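Local structure of AB hydrolase-1 domain-containing protein (Streptococcus mutans, 4L9A) at residues 140-145 against 266-271; 159-164 against 240-245; 234-239 against 258-263. The protein probably hydrolyses carboxylic esters, as a bacterial member of the alpha/beta-hydrolase superfamily. All blocks are in the same frame, centred on the assembly; numbering follows the deposited sequence.

Contact 1 (140-145 against 266-271)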
# COMPACT_ATOMS: atom_id res chain seq x y z
N GLY A 140 -0.57 -0.31 8.64
CA GLY A 140 -0.38 0.81 7.74
C GLY A 140 0.99 1.43 7.87
O GLY A 140 1.41 1.80 8.96
N LEU A 141 1.68 1.54 6.75
CA LEU A 141 2.94 2.25 6.70
C LEU A 141 2.67 3.63 6.12
O LEU A 141 2.46 3.77 4.91
CB LEU A 141 3.97 1.48 5.85
CG LEU A 141 4.33 0.06 6.31
CD1 LEU A 141 4.44 -0.06 7.83
CD2 LEU A 141 3.33 -0.96 5.75
N GLU A 142 2.66 4.65 6.98
CA GLU A 142 2.26 6.01 6.59
C GLU A 142 1.10 6.06 5.59
O GLU A 142 1.20 6.65 4.50
CB GLU A 142 3.48 6.82 6.10
CG GLU A 142 4.40 7.19 7.29
CD GLU A 142 5.41 8.28 6.99
OE1 GLU A 142 5.48 8.76 5.84
OE2 GLU A 142 6.15 8.64 7.93
N PRO A 143 -0.01 5.41 5.94
CA PRO A 143 -1.18 5.45 5.07
C PRO A 143 -1.66 6.89 4.90
O PRO A 143 -1.61 7.67 5.85
CB PRO A 143 -2.23 4.62 5.83
CG PRO A 143 -1.80 4.72 7.27
CD PRO A 143 -0.29 4.76 7.23
N THR A 144 -2.09 7.24 3.69
CA THR A 144 -2.46 8.61 3.38
C THR A 144 -3.73 9.01 4.12
O THR A 144 -4.77 8.36 3.96
CB THR A 144 -2.63 8.79 1.85
OG1 THR A 144 -1.49 8.23 1.17
CG2 THR A 144 -2.74 10.27 1.50
N THR A 145 -3.65 10.07 4.94
CA THR A 145 -4.83 10.57 5.65
C THR A 145 -5.61 11.59 4.82
O THR A 145 -5.05 12.26 3.94
CB THR A 145 -4.48 11.27 6.97
OG1 THR A 145 -3.58 12.36 6.72
CG2 THR A 145 -3.85 10.28 7.96
N GLN A 266 13.12 7.37 9.21
CA GLN A 266 13.61 8.68 8.79
C GLN A 266 13.07 9.07 7.43
O GLN A 266 13.42 10.12 6.89
CB GLN A 266 15.14 8.68 8.75
CG GLN A 266 15.77 7.39 9.23
CD GLN A 266 15.97 7.38 10.72
OE1 GLN A 266 15.52 8.29 11.42
NE2 GLN A 266 16.63 6.35 11.22
N HIS A 267 12.20 8.23 6.87
CA HIS A 267 11.63 8.50 5.56
C HIS A 267 10.25 7.86 5.41
O HIS A 267 9.75 7.19 6.31
CB HIS A 267 12.56 8.02 4.45
CG HIS A 267 12.97 6.59 4.59
ND1 HIS A 267 12.19 5.54 4.14
CD2 HIS A 267 14.08 6.03 5.14
CE1 HIS A 267 12.80 4.40 4.40
NE2 HIS A 267 13.95 4.67 5.01
N HIS A 268 9.64 8.06 4.25
CA HIS A 268 8.27 7.64 3.98
C HIS A 268 8.14 6.13 3.74
O HIS A 268 7.04 5.57 3.84
CB HIS A 268 7.78 8.43 2.77
CG HIS A 268 6.34 8.20 2.40
ND1 HIS A 268 5.31 8.22 3.32
CD2 HIS A 268 5.76 8.00 1.19
CE1 HIS A 268 4.16 8.03 2.70
NE2 HIS A 268 4.40 7.89 1.40
N TYR A 269 9.26 5.48 3.43
CA TYR A 269 9.21 4.09 2.97
C TYR A 269 9.52 3.09 4.08
O TYR A 269 10.50 2.34 4.02
CB TYR A 269 10.12 3.89 1.75
CG TYR A 269 9.56 4.53 0.49
CD1 TYR A 269 9.68 5.89 0.25
CD2 TYR A 269 8.87 3.76 -0.45
CE1 TYR A 269 9.14 6.48 -0.90
CE2 TYR A 269 8.34 4.33 -1.60
CZ TYR A 269 8.48 5.68 -1.82
OH TYR A 269 7.94 6.24 -2.95
N LEU A 270 8.66 3.08 5.09
CA LEU A 270 8.91 2.30 6.30
C LEU A 270 8.81 0.81 6.02
O LEU A 270 9.45 0.00 6.69
CB LEU A 270 7.95 2.73 7.42
CG LEU A 270 8.03 4.22 7.74
CD1 LEU A 270 7.10 4.60 8.92
CD2 LEU A 270 9.48 4.63 8.05
N HIS A 271 8.01 0.44 5.02
CA HIS A 271 7.90 -0.96 4.63
C HIS A 271 9.19 -1.50 4.00
O HIS A 271 9.35 -2.71 3.88
CB HIS A 271 6.74 -1.19 3.67
CG HIS A 271 6.84 -0.40 2.40
ND1 HIS A 271 6.87 0.98 2.40
CD2 HIS A 271 6.91 -0.79 1.11
CE1 HIS A 271 6.95 1.41 1.15
NE2 HIS A 271 6.98 0.36 0.35
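E142 and H268 meet at the C-terminal ends of the strands of the central sheet of an alpha/beta-hydrolase fold, where strand 134-141 ends and the loop after the last strand turns into helix 270-273. In this fold that last loop usually carries the catalytic histidine, although the bond alone does not settle whether H268 has that role. From E142 CB outward, every part of the side chain has a neighbour. CB lies against the imidazole of H268, 3.6 Å from its ND1, while CG packs on the methyl group L270 CD1 at 4.1 Å. The chain then runs extended to its carboxylate, and OE1 accepts a nearly straight hydrogen bond from H268 ND1, 2.6 Å long with an angle of 173°. The donor reaches OE1 on its anti side, tilted a little from the carboxylate plane, yet the oxygen lies in the plane of the imidazole; the two planes are 44° apart. H268 has CG anti to its backbone N (chi1 -176°), which swings the ring across toward E142. Glutamate suits this buried place because its two oxygens can serve several donors: OE1 also forms a salt bridge with R243 NH2, and OE2 accepts a hydrogen bond from E240 N. Three partners, H268, R243 and E240, thus restrict the rotation of the carboxylate. On the next residue back, the branched L141 packs against the start of helix 270-273: L141 CG is 3.8 Å from H271 CB, and L141 CB faces L270 CB. The H271 ring leads away from this packing, with NE2 hydrogen-bonded to N58 OD1. Within the loop, Y269 N donates to H267 ND1 at 3.0 Å.

Contact 2 (159-164 against 240-245)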
# COMPACT_ATOMS: atom_id res chain seq x y z
N PRO A 159 6.60 21.36 7.53
CA PRO A 159 7.76 22.00 6.89
C PRO A 159 8.80 20.95 6.47
O PRO A 159 9.48 21.16 5.47
CB PRO A 159 8.30 22.95 7.97
CG PRO A 159 7.71 22.45 9.27
CD PRO A 159 6.39 21.84 8.91
N GLN A 160 8.91 19.84 7.18
CA GLN A 160 9.92 18.85 6.82
C GLN A 160 9.64 18.16 5.47
O GLN A 160 10.56 17.87 4.72
CB GLN A 160 10.20 17.84 7.96
CG GLN A 160 9.00 17.28 8.73
CD GLN A 160 8.29 18.33 9.59
OE1 GLN A 160 7.41 19.02 9.10
NE2 GLN A 160 8.68 18.44 10.85
N LEU A 161 8.37 17.94 5.15
CA LEU A 161 8.03 17.37 3.85
C LEU A 161 8.24 18.40 2.74
O LEU A 161 8.70 18.06 1.64
CB LEU A 161 6.60 16.85 3.84
CG LEU A 161 6.33 15.69 4.80
CD1 LEU A 161 4.85 15.34 4.79
CD2 LEU A 161 7.19 14.47 4.42
N ALA A 162 7.93 19.66 3.04
CA ALA A 162 8.10 20.74 2.08
C ALA A 162 9.57 20.88 1.71
O ALA A 162 9.90 21.09 0.54
CB ALA A 162 7.56 22.05 2.63
N LEU A 163 10.44 20.76 2.70
CA LEU A 163 11.88 20.88 2.47
C LEU A 163 12.41 19.67 1.68
O LEU A 163 13.24 19.81 0.78
CB LEU A 163 12.63 21.05 3.79
CG LEU A 163 12.45 22.41 4.47
CD1 LEU A 163 13.00 22.39 5.89
CD2 LEU A 163 13.11 23.49 3.63
N ARG A 164 11.91 18.48 2.01
CA ARG A 164 12.37 17.29 1.32
C ARG A 164 12.04 17.37 -0.18
O ARG A 164 12.89 17.13 -1.02
CB ARG A 164 11.79 16.01 1.95
CG ARG A 164 12.19 15.78 3.41
CD ARG A 164 11.57 14.49 3.93
NE ARG A 164 11.83 14.26 5.35
CZ ARG A 164 11.35 13.22 6.03
NH1 ARG A 164 10.59 12.31 5.42
NH2 ARG A 164 11.64 13.09 7.32
N GLU A 240 6.74 8.20 10.71
CA GLU A 240 7.79 9.07 11.24
C GLU A 240 7.22 9.89 12.40
O GLU A 240 6.04 10.24 12.39
CB GLU A 240 8.33 9.97 10.13
CG GLU A 240 9.00 9.20 8.98
CD GLU A 240 9.28 10.07 7.76
OE1 GLU A 240 10.35 10.69 7.71
OE2 GLU A 240 8.41 10.15 6.87
N SER A 241 8.05 10.19 13.40
CA SER A 241 7.57 10.84 14.62
C SER A 241 6.83 12.17 14.40
O SER A 241 5.89 12.47 15.12
CB SER A 241 8.73 11.08 15.62
OG SER A 241 9.73 11.89 15.05
N PHE A 242 7.24 12.95 13.41
CA PHE A 242 6.63 14.27 13.25
C PHE A 242 5.15 14.24 12.81
O PHE A 242 4.47 15.26 12.85
CB PHE A 242 7.47 15.18 12.35
CG PHE A 242 7.56 14.72 10.92
CD1 PHE A 242 6.58 15.05 10.01
CD2 PHE A 242 8.65 13.98 10.48
CE1 PHE A 242 6.66 14.63 8.69
CE2 PHE A 242 8.74 13.55 9.16
CZ PHE A 242 7.74 13.88 8.27
N ARG A 243 4.67 13.07 12.42
CA ARG A 243 3.27 12.92 12.04
C ARG A 243 2.38 12.34 13.14
O ARG A 243 1.24 11.97 12.88
CB ARG A 243 3.16 12.04 10.80
CG ARG A 243 3.66 12.74 9.57
CD ARG A 243 2.63 12.65 8.49
NE ARG A 243 3.04 11.68 7.52
CZ ARG A 243 2.27 11.20 6.55
NH1 ARG A 243 1.01 11.58 6.39
NH2 ARG A 243 2.80 10.32 5.74
N GLU A 244 2.88 12.28 14.37
CA GLU A 244 2.15 11.61 15.44
C GLU A 244 0.71 12.11 15.65
O GLU A 244 -0.24 11.31 15.70
CB GLU A 244 2.93 11.69 16.76
CG GLU A 244 2.21 11.03 17.94
CD GLU A 244 2.85 11.38 19.28
OE1 GLU A 244 3.46 12.46 19.38
OE2 GLU A 244 2.76 10.57 20.22
N LYS A 245 0.53 13.42 15.77
CA LYS A 245 -0.80 13.98 16.05
C LYS A 245 -1.80 13.68 14.93
O LYS A 245 -2.94 13.29 15.18
CB LYS A 245 -0.71 15.49 16.28
CG LYS A 245 -2.04 16.10 16.68
CD LYS A 245 -1.92 17.59 16.95
CE LYS A 245 -3.29 18.18 17.28
NZ LYS A 245 -3.95 17.43 18.39
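OE1 of E240 is gripped by both terminal nitrogens of R164. NH1 and NH2 approach it end-on, and each lies 2.8 Å from E240 OE1, so one carboxylate oxygen occupies the fork of the guanidinium. That oxygen is practically in the guanidinium plane, whereas the carboxylate is turned 30° from it. NH1 uses the syn lone pair of OE1; NH2 also comes from the syn side but tilted out of the carboxylate plane. A weak, longer bond from NH1 to OE2 completes the salt bridge. Arginine suits the position because its chain, extended from CG to NE, reaches across from helix 159-167 and ends in a flat group with two donors side by side. F242 packs beside this pair. Its ring stands almost perpendicular to the guanidinium (89°), with CZ over one face of that group and CE2 3.5 Å from R164 NH2. One face of the ring is taken by Q160, whose CG sits 3.4 Å from the centroid of the F242 ring, almost straight above it, in a CH-pi contact. A bend at chi2 (-68°) then folds the glutamine amide back over the ring, the two planes nearly parallel. Here glutamine offers an aliphatic stem for the aromatic face and a polar end suited to a partly exposed position. At the ring edge, the methyl L161 CD2 is 3.9 Å from F242 CZ. The rings of Y158 and F242 also meet edge-to-face. F242 thus packs against Q160 and L161 of one turn and R164 of the next. Helix 159-167 belongs to the helical insertion between strands 134-141 and 235-239, the sixth and seventh of the sheet. Alpha/beta hydrolases commonly carry their cap at this point, so the helix is probably part of one, tied here to the loop after the seventh strand.

Contact 3 (234-239 against 258-263)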
# COMPACT_ATOMS: atom_id res chain seq x y z
N PRO A 234 -8.26 -4.42 14.84
CA PRO A 234 -7.03 -3.79 15.33
C PRO A 234 -6.25 -3.14 14.20
O PRO A 234 -6.22 -3.65 13.08
CB PRO A 234 -6.23 -4.96 15.93
CG PRO A 234 -7.01 -6.20 15.65
CD PRO A 234 -8.15 -5.88 14.75
N SER A 235 -5.62 -2.01 14.52
CA SER A 235 -4.86 -1.24 13.56
C SER A 235 -3.47 -0.99 14.10
O SER A 235 -3.32 -0.47 15.21
CB SER A 235 -5.55 0.09 13.30
OG SER A 235 -4.84 0.86 12.34
N ILE A 236 -2.44 -1.36 13.34
CA ILE A 236 -1.08 -1.01 13.72
C ILE A 236 -0.55 -0.04 12.67
O ILE A 236 -0.37 -0.40 11.50
CB ILE A 236 -0.14 -2.22 13.81
CG1 ILE A 236 -0.76 -3.36 14.63
CG2 ILE A 236 1.19 -1.79 14.43
CD1 ILE A 236 -0.86 -3.06 16.09
N VAL A 237 -0.33 1.21 13.08
CA VAL A 237 0.15 2.23 12.15
C VAL A 237 1.59 2.62 12.50
O VAL A 237 1.92 2.82 13.67
CB VAL A 237 -0.78 3.47 12.16
CG1 VAL A 237 -0.18 4.64 11.37
CG2 VAL A 237 -2.15 3.09 11.61
N PHE A 238 2.44 2.68 11.47
CA PHE A 238 3.82 3.11 11.61
C PHE A 238 4.00 4.41 10.86
O PHE A 238 3.57 4.55 9.72
CB PHE A 238 4.80 2.08 11.01
CG PHE A 238 4.80 0.76 11.72
CD1 PHE A 238 3.79 -0.17 11.50
CD2 PHE A 238 5.83 0.44 12.60
CE1 PHE A 238 3.79 -1.40 12.16
CE2 PHE A 238 5.84 -0.79 13.26
CZ PHE A 238 4.82 -1.70 13.04
N SER A 239 4.68 5.36 11.49
CA SER A 239 4.89 6.66 10.90
C SER A 239 6.13 7.32 11.48
O SER A 239 6.51 7.04 12.62
CB SER A 239 3.67 7.55 11.17
OG SER A 239 4.01 8.92 11.07
N GLN A 258 -5.68 -3.67 20.94
CA GLN A 258 -4.50 -4.12 20.22
C GLN A 258 -4.00 -3.08 19.22
O GLN A 258 -2.93 -3.26 18.63
CB GLN A 258 -4.78 -5.43 19.47
CG GLN A 258 -4.84 -6.66 20.35
CD GLN A 258 -4.97 -7.93 19.52
OE1 GLN A 258 -6.02 -8.19 18.93
NE2 GLN A 258 -3.89 -8.69 19.44
N THR A 259 -4.77 -2.02 19.02
CA THR A 259 -4.36 -0.95 18.10
C THR A 259 -3.17 -0.19 18.66
O THR A 259 -3.15 0.14 19.84
CB THR A 259 -5.52 0.02 17.85
OG1 THR A 259 -6.47 -0.60 16.97
CG2 THR A 259 -5.03 1.31 17.22
N LYS A 260 -2.18 0.09 17.81
CA LYS A 260 -1.00 0.87 18.22
C LYS A 260 -0.56 1.87 17.16
O LYS A 260 -0.72 1.63 15.96
CB LYS A 260 0.20 -0.05 18.52
CG LYS A 260 -0.05 -1.18 19.51
CD LYS A 260 1.26 -1.85 19.91
CE LYS A 260 1.04 -2.97 20.91
NZ LYS A 260 0.06 -2.57 21.95
N LEU A 261 0.00 2.98 17.61
CA LEU A 261 0.73 3.88 16.72
C LEU A 261 2.21 3.78 17.08
O LEU A 261 2.60 4.09 18.21
CB LEU A 261 0.24 5.32 16.86
CG LEU A 261 1.04 6.40 16.11
CD1 LEU A 261 0.98 6.15 14.61
CD2 LEU A 261 0.52 7.80 16.46
N ILE A 262 3.01 3.33 16.13
CA ILE A 262 4.45 3.14 16.31
C ILE A 262 5.21 4.25 15.58
O ILE A 262 5.10 4.37 14.36
CB ILE A 262 4.92 1.76 15.78
CG1 ILE A 262 4.11 0.63 16.44
CG2 ILE A 262 6.42 1.56 16.01
CD1 ILE A 262 4.05 0.75 17.98
N LEU A 263 5.97 5.06 16.31
CA LEU A 263 6.76 6.12 15.69
C LEU A 263 8.18 5.61 15.42
O LEU A 263 8.85 5.15 16.34
CB LEU A 263 6.79 7.39 16.56
CG LEU A 263 5.46 8.04 16.95
CD1 LEU A 263 5.67 9.37 17.74
CD2 LEU A 263 4.62 8.28 15.71
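The F238 ring carries I262 on one face, with CG1 4.3 Å from the ring centroid, a CH-pi contact between neighbouring parallel strands of the alpha/beta-hydrolase sheet. I262 CB also reaches F238 CD2 at 3.6 Å, the two side chains lying side by side and pointing the same way. L141 of the adjoining strand and helix 275-287, through S277 and K281, touch the phenylalanine as well, so a large flat residue suits this layer between sheet and helix. On the opposite face of the sheet, V237 has CG1 anti to its backbone N (chi1 171°), which brings it 3.8 Å from L261 CD1, beneath helix 244-248. That helix connects the two strands as a beta-alpha-beta unit. Their backbones run parallel within 18° and are stitched by alternating bonds: I262 N to V237 O is the shortest, 2.7 Å, while V237 N and S239 N donate to K260 O and I262 O. Beta-branched residues suit such extended backbones. At the beginning of the pair a threonine hydroxyl replaces a carbonyl: T259 OG1, also bonded to N254, accepts a hydrogen bond from S235 N at 3.0 Å.

All three contacts lie on the side of the sheet formed by its last three strands, 134-141, 235-239 and 260-263, or on the segments that follow them. Contact 3 pairs strand 235-239 with 260-263, one of the two edge strands; 235-239 also pairs with 134-141, which leads into contact 1, about 11 Å away between centres. Contact 2, about 11 Å from contact 1 and 17 Å from contact 3, uses 240-245, directly after strand 235-239. Along the chain come 140-145, 159-164, 234-239, 240-245, 258-263 and 266-271. Contacts 1 and 2 touch through E142, so the helical insertion, the loop after strand 235-239 and the histidine-bearing loop form one connected region at the strands' C-terminal ends.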